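Uncharacterized protein (Bacteroides uniformis, PDB 4IYK) is of unknown function but, as a two-domain, all-beta DUF3823 family member, has been proposed to bind carbohydrate. Local coordinates at residues Leu29-Ile40 with Gln53-Tyr63; Phe77-Val87 with Tyr99-Ile107. One frame throughout, in Å; residues are numbered along the deposited sequence.

Contact 1: residues Leu29-Ile40 with Gln53-Tyr63; sequences LVGSDMENGNAI and QTWYITNTGEY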
loop_
_atom_site.group_PDB
_atom_site.type_symbol
_atom_site.label_atom_id
_atom_site.label_comp_id
_atom_site.label_asym_id
_atom_site.label_seq_id
_atom_site.Cartn_x
_atom_site.Cartn_y
_atom_site.Cartn_z
ATOM N N LEU A 29 8.850 -5.394 1.904
ATOM C CA LEU A 29 8.227 -4.110 2.247
ATOM C C LEU A 29 6.720 -4.199 2.016
ATOM O O LEU A 29 6.294 -4.815 1.029
ATOM C CB LEU A 29 8.811 -2.979 1.370
ATOM C CG LEU A 29 10.145 -2.388 1.798
ATOM C CD1 LEU A 29 10.808 -1.618 0.633
ATOM C CD2 LEU A 29 9.969 -1.487 3.021
ATOM N N VAL A 30 5.918 -3.605 2.909
ATOM C CA VAL A 30 4.456 -3.535 2.741
ATOM C C VAL A 30 4.130 -2.087 2.345
ATOM O O VAL A 30 4.315 -1.160 3.149
ATOM C CB VAL A 30 3.677 -4.034 3.998
ATOM C CG1 VAL A 30 2.151 -3.858 3.834
ATOM C CG2 VAL A 30 4.025 -5.490 4.300
ATOM N N GLY A 31 3.730 -1.906 1.088
ATOM C CA GLY A 31 3.420 -0.590 0.546
ATOM C C GLY A 31 1.989 -0.153 0.781
ATOM O O GLY A 31 1.090 -0.984 0.929
ATOM N N SER A 32 1.773 1.164 0.817
ATOM C CA SER A 32 0.463 1.776 1.028
ATOM C C SER A 32 0.441 3.135 0.320
ATOM O O SER A 32 1.204 3.332 -0.624
ATOM C CB SER A 32 0.185 1.910 2.531
ATOM O OG SER A 32 -1.125 2.386 2.790
ATOM N N ASP A 33 -0.454 4.043 0.729
ATOM C CA ASP A 33 -0.497 5.409 0.217
ATOM C C ASP A 33 -0.050 6.297 1.362
ATOM O O ASP A 33 -0.533 6.081 2.469
ATOM C CB ASP A 33 -1.914 5.798 -0.273
ATOM C CG ASP A 33 -2.421 4.972 -1.425
ATOM O OD1 ASP A 33 -2.155 5.354 -2.586
ATOM O OD2 ASP A 33 -3.172 4.001 -1.173
HETATM N N MSE A 34 0.870 7.267 1.142
HETATM C CA MSE A 34 1.337 8.149 2.242
HETATM C C MSE A 34 0.167 8.889 2.895
HETATM O O MSE A 34 0.087 8.988 4.124
HETATM C CB MSE A 34 2.400 9.168 1.767
HETATM C CG MSE A 34 3.194 9.719 2.935
HETATM SE SE MSE A 34 4.878 10.498 2.395
HETATM C CE MSE A 34 5.729 10.520 4.110
ATOM N N GLU A 35 -0.750 9.381 2.060
ATOM C CA GLU A 35 -1.964 10.046 2.513
ATOM C C GLU A 35 -3.128 9.070 2.320
ATOM O O GLU A 35 -3.202 8.448 1.267
ATOM C CB GLU A 35 -2.169 11.334 1.716
ATOM C CG GLU A 35 -3.466 12.049 2.023
ATOM C CD GLU A 35 -3.734 13.237 1.124
ATOM O OE1 GLU A 35 -3.919 13.047 -0.102
ATOM O OE2 GLU A 35 -3.774 14.366 1.657
ATOM N N ASN A 36 -4.011 8.914 3.333
ATOM C CA ASN A 36 -5.188 8.034 3.287
ATOM C C ASN A 36 -4.778 6.556 3.140
ATOM O O ASN A 36 -5.410 5.784 2.422
ATOM C CB ASN A 36 -6.177 8.474 2.164
ATOM C CG ASN A 36 -6.786 9.816 2.445
ATOM O OD1 ASN A 36 -7.256 10.071 3.545
ATOM N ND2 ASN A 36 -6.695 10.740 1.499
ATOM N N GLY A 37 -3.733 6.185 3.864
ATOM C CA GLY A 37 -3.215 4.829 3.882
ATOM C C GLY A 37 -2.755 4.514 5.279
ATOM O O GLY A 37 -3.376 4.962 6.247
ATOM N N ASN A 38 -1.655 3.764 5.391
ATOM C CA ASN A 38 -1.053 3.388 6.665
ATOM C C ASN A 38 -0.475 4.595 7.366
ATOM O O ASN A 38 -0.078 5.565 6.720
ATOM C CB ASN A 38 0.056 2.329 6.452
ATOM C CG ASN A 38 -0.442 0.966 6.030
ATOM O OD1 ASN A 38 -1.604 0.604 6.265
ATOM N ND2 ASN A 38 0.457 0.153 5.425
ATOM N N ALA A 39 -0.364 4.511 8.680
ATOM C CA ALA A 39 0.202 5.585 9.485
ATOM C C ALA A 39 0.660 5.051 10.834
ATOM O O ALA A 39 0.105 4.076 11.329
ATOM C CB ALA A 39 -0.837 6.701 9.688
ATOM N N ILE A 40 1.670 5.690 11.408
ATOM C CA ILE A 40 2.190 5.384 12.725
ATOM C C ILE A 40 1.581 6.391 13.705
ATOM O O ILE A 40 1.920 7.572 13.627
ATOM C CB ILE A 40 3.757 5.416 12.758
ATOM C CG1 ILE A 40 4.391 4.504 11.683
ATOM C CG2 ILE A 40 4.269 5.103 14.179
ATOM C CD1 ILE A 40 5.864 4.711 11.524
ATOM N N GLN A 53 0.364 12.524 18.088
ATOM C CA GLN A 53 0.936 12.883 16.797
ATOM C C GLN A 53 0.993 11.650 15.860
ATOM O O GLN A 53 0.706 10.531 16.281
ATOM C CB GLN A 53 2.311 13.587 16.941
ATOM C CG GLN A 53 3.390 12.876 17.769
ATOM C CD GLN A 53 4.765 13.511 17.621
ATOM O OE1 GLN A 53 5.718 12.908 17.091
ATOM N NE2 GLN A 53 4.908 14.745 18.098
ATOM N N THR A 54 1.255 11.887 14.565
ATOM C CA THR A 54 1.309 10.831 13.559
ATOM C C THR A 54 2.612 10.920 12.798
ATOM O O THR A 54 3.050 12.024 12.451
ATOM C CB THR A 54 0.093 10.916 12.580
ATOM O OG1 THR A 54 -1.125 10.875 13.310
ATOM C CG2 THR A 54 0.075 9.786 11.552
ATOM N N TRP A 55 3.224 9.750 12.533
ATOM C CA TRP A 55 4.404 9.630 11.692
ATOM C C TRP A 55 3.949 8.987 10.399
ATOM O O TRP A 55 3.425 7.866 10.419
ATOM C CB TRP A 55 5.546 8.838 12.355
ATOM C CG TRP A 55 6.035 9.375 13.667
ATOM C CD1 TRP A 55 5.826 10.625 14.185
ATOM C CD2 TRP A 55 6.812 8.662 14.637
ATOM N NE1 TRP A 55 6.417 10.728 15.423
ATOM C CE2 TRP A 55 7.035 9.538 15.723
ATOM C CE3 TRP A 55 7.320 7.349 14.708
ATOM C CZ2 TRP A 55 7.772 9.155 16.855
ATOM C CZ3 TRP A 55 8.033 6.967 15.838
ATOM C CH2 TRP A 55 8.275 7.871 16.881
ATOM N N TYR A 56 4.143 9.698 9.276
ATOM C CA TYR A 56 3.725 9.295 7.940
ATOM C C TYR A 56 4.801 8.428 7.239
ATOM O O TYR A 56 5.993 8.460 7.577
ATOM C CB TYR A 56 3.297 10.515 7.123
ATOM C CG TYR A 56 2.082 11.173 7.756
ATOM C CD1 TYR A 56 2.226 12.136 8.751
ATOM C CD2 TYR A 56 0.789 10.783 7.408
ATOM C CE1 TYR A 56 1.115 12.694 9.389
ATOM C CE2 TYR A 56 -0.330 11.341 8.036
ATOM C CZ TYR A 56 -0.159 12.297 9.027
ATOM O OH TYR A 56 -1.246 12.860 9.656
ATOM N N ILE A 57 4.327 7.553 6.359
ATOM C CA ILE A 57 5.154 6.501 5.741
ATOM C C ILE A 57 5.120 6.683 4.235
ATOM O O ILE A 57 4.037 6.784 3.669
ATOM C CB ILE A 57 4.616 5.081 6.166
ATOM C CG1 ILE A 57 4.324 4.963 7.684
ATOM C CG2 ILE A 57 5.528 3.933 5.690
ATOM C CD1 ILE A 57 3.279 3.795 8.104
ATOM N N THR A 58 6.283 6.712 3.578
ATOM C CA THR A 58 6.305 6.813 2.108
ATOM C C THR A 58 5.612 5.566 1.525
ATOM O O THR A 58 5.515 4.538 2.205
ATOM C CB THR A 58 7.726 6.997 1.556
ATOM O OG1 THR A 58 8.478 5.769 1.710
ATOM C CG2 THR A 58 8.443 8.206 2.165
ATOM N N ASN A 59 5.149 5.660 0.277
ATOM C CA ASN A 59 4.390 4.603 -0.399
ATOM C C ASN A 59 5.082 3.228 -0.426
ATOM O O ASN A 59 4.386 2.231 -0.450
ATOM C CB ASN A 59 4.061 5.044 -1.833
ATOM C CG ASN A 59 2.899 6.001 -1.835
ATOM O OD1 ASN A 59 2.656 6.706 -0.865
ATOM N ND2 ASN A 59 2.171 6.069 -2.910
ATOM N N THR A 60 6.421 3.175 -0.441
ATOM C CA THR A 60 7.149 1.891 -0.504
ATOM C C THR A 60 7.046 1.092 0.824
ATOM O O THR A 60 7.302 -0.118 0.829
ATOM C CB THR A 60 8.623 2.136 -0.810
ATOM O OG1 THR A 60 9.153 2.897 0.277
ATOM C CG2 THR A 60 8.864 2.858 -2.162
ATOM N N GLY A 61 6.715 1.789 1.916
ATOM C CA GLY A 61 6.650 1.231 3.264
ATOM C C GLY A 61 7.826 1.687 4.119
ATOM O O GLY A 61 7.937 1.316 5.280
ATOM N N GLU A 62 8.701 2.537 3.566
ATOM C CA GLU A 62 9.808 3.118 4.328
ATOM C C GLU A 62 9.364 4.439 4.945
ATOM O O GLU A 62 8.697 5.237 4.285
ATOM C CB GLU A 62 11.033 3.331 3.423
ATOM C CG GLU A 62 11.711 2.023 3.066
ATOM C CD GLU A 62 12.503 2.022 1.775
ATOM O OE1 GLU A 62 11.978 2.504 0.744
ATOM O OE2 GLU A 62 13.626 1.469 1.784
ATOM N N TYR A 63 9.721 4.673 6.207
ATOM C CA TYR A 63 9.356 5.919 6.879
ATOM C C TYR A 63 10.624 6.613 7.398
ATOM O O TYR A 63 11.618 5.943 7.659
ATOM C CB TYR A 63 8.312 5.678 8.006
ATOM C CG TYR A 63 8.866 5.026 9.254
ATOM C CD1 TYR A 63 9.348 5.795 10.312
ATOM C CD2 TYR A 63 8.854 3.639 9.407
ATOM C CE1 TYR A 63 9.872 5.201 11.458
ATOM C CE2 TYR A 63 9.366 3.035 10.558
ATOM C CZ TYR A 63 9.907 3.820 11.563
ATOM O OH TYR A 63 10.422 3.249 12.694
HETATM O O HOH W 1 -0.469 7.468 -2.921
HETATM O O HOH W 2 1.538 7.524 6.043
#
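Ile40 and Trp55 pair their backbones where strand 40-44 begins beside strand 53-55, as an antiparallel hydrogen-bonded pair. Ile40 N donates to Trp55 O at 3.0 Å. In return, Trp55 N donates to Ile40 O at 2.8 Å. From this pair Ile40 reaches into the closely packed apolar part of the contact. With CG1 anti to its carbonyl carbon (chi1 -54°), CD1 is carried over the centre of the Tyr63 ring, a CH-pi contact 3.7 Å from the centroid. Its CG1 meets Ile57 CD1, and the other branch, CG2, lies against Trp55 CE3. Val75 and Phe77 of strand 67-77 extend this apolar cluster.

Away from this cluster the contact is more polar. Asn59, in the type I turn Thr58-Gly61, bonds loop 29-40 through two oxygens: its backbone O receives Ser32 N, and its side-chain OD1 receives Met34 N at 2.7 Å, the donor tilted 31° from the amide plane. ND2 holds a water that donates to Asp33 OD1, while Asp33 OD2 is hydrogen-bonded to Tyr217 OH. Selenomethionine Met34 stretches over the backbone, CE resting 3.9 Å from Tyr56 CB. On the solvent side Leu29 rests CB on Thr60 O at 3.3 Å and crosses Glu62 at about a right angle.

A second water accepts from Ile57 N. Loop 29-40 is thus held at its strand end by two backbone hydrogen bonds and apolar packing and, beyond it, largely by Asn59 and bridging waters.

Contact 2: residues Phe77-Val87 with Tyr99-Ile107; sequences FENGNFYPFEV and YDFKVIPYI. With EDO (1,2-ethanediol), chain I; EDO (1,2-ethanediol), chain D.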
loop_
_atom_site.group_PDB
_atom_site.type_symbol
_atom_site.label_atom_id
_atom_site.label_comp_id
_atom_site.label_asym_id
_atom_site.label_seq_id
_atom_site.Cartn_x
_atom_site.Cartn_y
_atom_site.Cartn_z
ATOM N N PHE A 77 -1.256 1.114 15.500
ATOM C CA PHE A 77 -1.606 0.941 14.090
ATOM C C PHE A 77 -3.070 0.611 13.986
ATOM O O PHE A 77 -3.535 -0.319 14.649
ATOM C CB PHE A 77 -0.780 -0.156 13.428
ATOM C CG PHE A 77 0.678 0.178 13.310
ATOM C CD1 PHE A 77 1.139 1.006 12.284
ATOM C CD2 PHE A 77 1.592 -0.310 14.229
ATOM C CE1 PHE A 77 2.491 1.322 12.178
ATOM C CE2 PHE A 77 2.946 0.010 14.120
ATOM C CZ PHE A 77 3.386 0.822 13.097
ATOM N N GLU A 78 -3.809 1.396 13.198
ATOM C CA GLU A 78 -5.238 1.208 12.959
ATOM C C GLU A 78 -5.630 1.741 11.585
ATOM O O GLU A 78 -4.939 2.602 11.044
ATOM C CB GLU A 78 -6.087 1.878 14.049
ATOM C CG GLU A 78 -5.803 3.355 14.296
ATOM C CD GLU A 78 -6.620 4.011 15.398
ATOM O OE1 GLU A 78 -7.090 3.300 16.318
ATOM O OE2 GLU A 78 -6.759 5.254 15.356
ATOM N N ASN A 79 -6.746 1.221 11.040
ATOM C CA ASN A 79 -7.367 1.599 9.767
ATOM C C ASN A 79 -6.383 1.592 8.585
ATOM O O ASN A 79 -6.403 2.483 7.736
ATOM C CB ASN A 79 -8.056 2.955 9.896
ATOM C CG ASN A 79 -9.169 2.924 10.905
ATOM O OD1 ASN A 79 -10.090 2.112 10.831
ATOM N ND2 ASN A 79 -9.062 3.743 11.915
ATOM N N GLY A 80 -5.520 0.583 8.559
ATOM C CA GLY A 80 -4.516 0.438 7.521
ATOM C C GLY A 80 -4.829 -0.697 6.587
ATOM O O GLY A 80 -5.993 -1.035 6.376
ATOM N N ASN A 81 -3.790 -1.291 6.022
ATOM C CA ASN A 81 -3.921 -2.434 5.115
ATOM C C ASN A 81 -3.270 -3.695 5.732
ATOM O O ASN A 81 -2.984 -4.673 5.030
ATOM C CB ASN A 81 -3.347 -2.105 3.733
ATOM C CG ASN A 81 -1.860 -1.881 3.665
ATOM O OD1 ASN A 81 -1.104 -2.164 4.625
ATOM N ND2 ASN A 81 -1.404 -1.485 2.465
ATOM N N PHE A 82 -3.052 -3.659 7.054
ATOM C CA PHE A 82 -2.535 -4.791 7.789
ATOM C C PHE A 82 -3.265 -4.859 9.111
ATOM O O PHE A 82 -3.873 -3.861 9.525
ATOM C CB PHE A 82 -1.004 -4.742 7.959
ATOM C CG PHE A 82 -0.423 -3.514 8.614
ATOM C CD1 PHE A 82 -0.372 -3.404 10.004
ATOM C CD2 PHE A 82 0.170 -2.516 7.849
ATOM C CE1 PHE A 82 0.186 -2.278 10.609
ATOM C CE2 PHE A 82 0.733 -1.391 8.454
ATOM C CZ PHE A 82 0.750 -1.286 9.831
ATOM N N TYR A 83 -3.249 -6.041 9.751
ATOM C CA TYR A 83 -3.949 -6.244 11.025
ATOM C C TYR A 83 -3.419 -5.287 12.102
ATOM O O TYR A 83 -2.192 -5.143 12.259
ATOM C CB TYR A 83 -3.881 -7.710 11.508
ATOM C CG TYR A 83 -4.883 -8.603 10.805
ATOM C CD1 TYR A 83 -4.572 -9.213 9.590
ATOM C CD2 TYR A 83 -6.158 -8.794 11.324
ATOM C CE1 TYR A 83 -5.487 -10.041 8.945
ATOM C CE2 TYR A 83 -7.090 -9.603 10.674
ATOM C CZ TYR A 83 -6.761 -10.190 9.461
ATOM O OH TYR A 83 -7.665 -10.994 8.814
ATOM N N PRO A 84 -4.358 -4.571 12.772
ATOM C CA PRO A 84 -3.971 -3.621 13.821
ATOM C C PRO A 84 -3.298 -4.278 15.024
ATOM O O PRO A 84 -3.531 -5.441 15.349
ATOM C CB PRO A 84 -5.321 -3.012 14.243
ATOM C CG PRO A 84 -6.313 -4.064 13.957
ATOM C CD PRO A 84 -5.828 -4.631 12.646
ATOM N N PHE A 85 -2.469 -3.490 15.687
ATOM C CA PHE A 85 -1.741 -3.847 16.893
ATOM C C PHE A 85 -1.132 -2.598 17.499
ATOM O O PHE A 85 -1.073 -1.534 16.866
ATOM C CB PHE A 85 -0.645 -4.925 16.633
ATOM C CG PHE A 85 0.506 -4.507 15.739
ATOM C CD1 PHE A 85 0.416 -4.634 14.357
ATOM C CD2 PHE A 85 1.698 -4.044 16.282
ATOM C CE1 PHE A 85 1.477 -4.262 13.535
ATOM C CE2 PHE A 85 2.769 -3.691 15.455
ATOM C CZ PHE A 85 2.646 -3.791 14.085
ATOM N N GLU A 86 -0.638 -2.765 18.719
ATOM C CA GLU A 86 0.044 -1.743 19.468
ATOM C C GLU A 86 1.441 -2.190 19.839
ATOM O O GLU A 86 1.681 -3.385 20.038
ATOM C CB GLU A 86 -0.738 -1.450 20.745
ATOM C CG GLU A 86 -1.499 -0.152 20.745
ATOM C CD GLU A 86 -1.976 0.251 22.126
ATOM O OE1 GLU A 86 -2.717 -0.537 22.760
ATOM O OE2 GLU A 86 -1.602 1.357 22.579
ATOM N N VAL A 87 2.365 -1.225 19.948
ATOM C CA VAL A 87 3.713 -1.442 20.461
ATOM C C VAL A 87 3.834 -0.514 21.695
ATOM O O VAL A 87 3.991 0.697 21.552
ATOM C CB VAL A 87 4.860 -1.264 19.432
ATOM C CG1 VAL A 87 6.211 -1.617 20.048
ATOM C CG2 VAL A 87 4.621 -2.099 18.176
ATOM N N TYR A 99 13.841 1.400 13.377
ATOM C CA TYR A 99 12.862 0.411 13.850
ATOM C C TYR A 99 11.953 -0.055 12.708
ATOM O O TYR A 99 11.219 0.732 12.082
ATOM C CB TYR A 99 12.011 0.914 15.037
ATOM C CG TYR A 99 11.272 -0.194 15.773
ATOM C CD1 TYR A 99 10.037 -0.656 15.324
ATOM C CD2 TYR A 99 11.805 -0.769 16.924
ATOM C CE1 TYR A 99 9.352 -1.668 15.996
ATOM C CE2 TYR A 99 11.123 -1.779 17.614
ATOM C CZ TYR A 99 9.893 -2.222 17.146
ATOM O OH TYR A 99 9.208 -3.218 17.803
ATOM N N ASP A 100 11.978 -1.362 12.481
ATOM C CA ASP A 100 11.146 -2.001 11.476
ATOM C C ASP A 100 9.947 -2.642 12.161
ATOM O O ASP A 100 10.099 -3.286 13.195
ATOM C CB ASP A 100 11.968 -3.044 10.692
ATOM C CG ASP A 100 13.082 -2.451 9.835
ATOM O OD1 ASP A 100 12.972 -1.263 9.446
ATOM O OD2 ASP A 100 14.060 -3.176 9.553
ATOM N N PHE A 101 8.746 -2.427 11.621
ATOM C CA PHE A 101 7.544 -3.036 12.189
ATOM C C PHE A 101 7.183 -4.249 11.319
ATOM O O PHE A 101 7.191 -4.143 10.088
ATOM C CB PHE A 101 6.384 -2.006 12.245
ATOM C CG PHE A 101 6.636 -0.799 13.117
ATOM C CD1 PHE A 101 6.301 -0.813 14.465
ATOM C CD2 PHE A 101 7.144 0.378 12.575
ATOM C CE1 PHE A 101 6.512 0.317 15.267
ATOM C CE2 PHE A 101 7.359 1.508 13.376
ATOM C CZ PHE A 101 7.039 1.472 14.715
ATOM N N LYS A 102 6.879 -5.378 11.951
ATOM C CA LYS A 102 6.474 -6.659 11.342
ATOM C C LYS A 102 4.947 -6.772 11.404
ATOM O O LYS A 102 4.360 -6.658 12.477
ATOM C CB LYS A 102 7.142 -7.852 12.056
ATOM C CG LYS A 102 8.654 -7.706 12.264
ATOM C CD LYS A 102 9.483 -8.266 11.126
ATOM C CE LYS A 102 10.949 -8.394 11.501
ATOM N NZ LYS A 102 11.199 -9.492 12.484
ATOM N N VAL A 103 4.300 -6.945 10.249
ATOM C CA VAL A 103 2.836 -6.899 10.157
ATOM C C VAL A 103 2.270 -8.078 9.345
ATOM O O VAL A 103 3.009 -8.781 8.648
ATOM C CB VAL A 103 2.399 -5.525 9.530
ATOM C CG1 VAL A 103 3.104 -4.340 10.193
ATOM C CG2 VAL A 103 2.598 -5.482 8.007
ATOM N N ILE A 104 0.953 -8.264 9.432
ATOM C CA ILE A 104 0.211 -9.262 8.664
ATOM C C ILE A 104 -0.656 -8.471 7.705
ATOM O O ILE A 104 -1.671 -7.921 8.165
ATOM C CB ILE A 104 -0.639 -10.256 9.542
ATOM C CG1 ILE A 104 0.246 -11.079 10.499
ATOM C CG2 ILE A 104 -1.527 -11.171 8.652
ATOM C CD1 ILE A 104 -0.538 -11.759 11.674
ATOM N N PRO A 105 -0.275 -8.355 6.394
ATOM C CA PRO A 105 -1.149 -7.633 5.449
ATOM C C PRO A 105 -2.452 -8.395 5.267
ATOM O O PRO A 105 -2.463 -9.617 5.469
ATOM C CB PRO A 105 -0.334 -7.608 4.149
ATOM C CG PRO A 105 0.565 -8.780 4.228
ATOM C CD PRO A 105 0.865 -9.002 5.702
ATOM N N TYR A 106 -3.547 -7.714 4.906
ATOM C CA TYR A 106 -4.795 -8.448 4.677
ATOM C C TYR A 106 -4.657 -9.327 3.442
ATOM O O TYR A 106 -5.110 -10.464 3.424
ATOM C CB TYR A 106 -5.980 -7.470 4.532
ATOM C CG TYR A 106 -6.199 -6.608 5.756
ATOM C CD1 TYR A 106 -6.308 -7.179 7.025
ATOM C CD2 TYR A 106 -6.312 -5.225 5.649
ATOM C CE1 TYR A 106 -6.493 -6.393 8.158
ATOM C CE2 TYR A 106 -6.499 -4.426 6.776
ATOM C CZ TYR A 106 -6.589 -5.018 8.031
ATOM O OH TYR A 106 -6.771 -4.253 9.157
ATOM N N ILE A 107 -3.982 -8.799 2.417
ATOM C CA ILE A 107 -3.750 -9.468 1.144
ATOM C C ILE A 107 -2.297 -9.273 0.699
ATOM O O ILE A 107 -1.770 -8.162 0.790
ATOM C CB ILE A 107 -4.736 -8.897 0.057
ATOM C CG1 ILE A 107 -6.214 -9.238 0.392
ATOM C CG2 ILE A 107 -4.346 -9.350 -1.383
ATOM C CD1 ILE A 107 -7.219 -8.583 -0.499
HETATM C C1 EDO I . 5.464 -6.199 16.115
HETATM O O1 EDO I . 4.788 -7.141 15.283
HETATM C C2 EDO I . 6.328 -5.237 15.251
HETATM O O2 EDO I . 6.916 -4.279 16.093
HETATM C C1 EDO D . 12.716 -4.344 15.070
HETATM O O1 EDO D . 11.771 -5.337 14.680
HETATM C C2 EDO D . 13.703 -4.103 13.894
HETATM O O2 EDO D . 14.286 -2.811 13.997
HETATM O O HOH W 3 -0.292 -6.906 11.624
#
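This is an aromatic-rich contact between the two sheets of the transthyretin-clan, sandwich-like N-terminal domain: strand 85-87 belongs to one sheet and strand 101-103 to the other, their axes 10.0 Å apart. Side chains fill the space between them. The edge of Phe77 points at the face of Phe101 in a T-shaped stack, with centroids 4.8 Å apart and planes at 75°; Tyr99 lies over the opposite face of Phe101. Nearby, Val103 CG1 sits over the face of Phe82, 3.6 Å from the ring centroid, and also touches the edge of Phe85. With Phe82 CG between its own backbone N and carbonyl carbon (chi1 56°), the ring presents this face to Val103, and its edge meets Phe77 CG.

Farther along, the backbones converge at a single bridge between Phe82 and Pro105. Tyr83 N donates to Ile104 O at 2.9 Å, and Tyr106 N donates to Asn81 O, which also accepts from Asn216. A water joins Tyr83 O to Ile104 N. Here the edge of Tyr106 meets the face of Tyr83, planes at 71°, while the Tyr83 hydroxyl bonds to Glu133. Replacing Tyr106 by an alanine removes the ring, which would probably open a gap against the Phe82 backbone and leave the Tyr83 face without its edge partner.

Near Tyr99 and Lys102 an ethanediol, probably from the crystallisation liquor, lies over one face of the Phe85 ring: its O1 donates to Lys102 O at 2.9 Å, and its O2 is hydrogen-bonded to Tyr99 OH.

How the contacts relate
Contact 1 is completed earlier in the chain than contact 2, and both belong to the N-terminal domain, with centres about 11 Å apart. Each reaches the same two sheets: the four-stranded one containing strands 53-55, 40-44, 67-77 and 85-92, and the three-stranded one containing 62-65, 15-23 and 95-103. They touch directly. Tyr63 OH of contact 1 lies 2.7 Å from Tyr99 O of contact 2, and Asn38 OD1 lies 2.9 Å from Asn81 N, both probable hydrogen bonds. The first joins segments 53-63 and 99-107, the second 29-40 and 77-87. Residues of both contacts meet the C-terminal part of the chain, placing them beside the junction of the two domains.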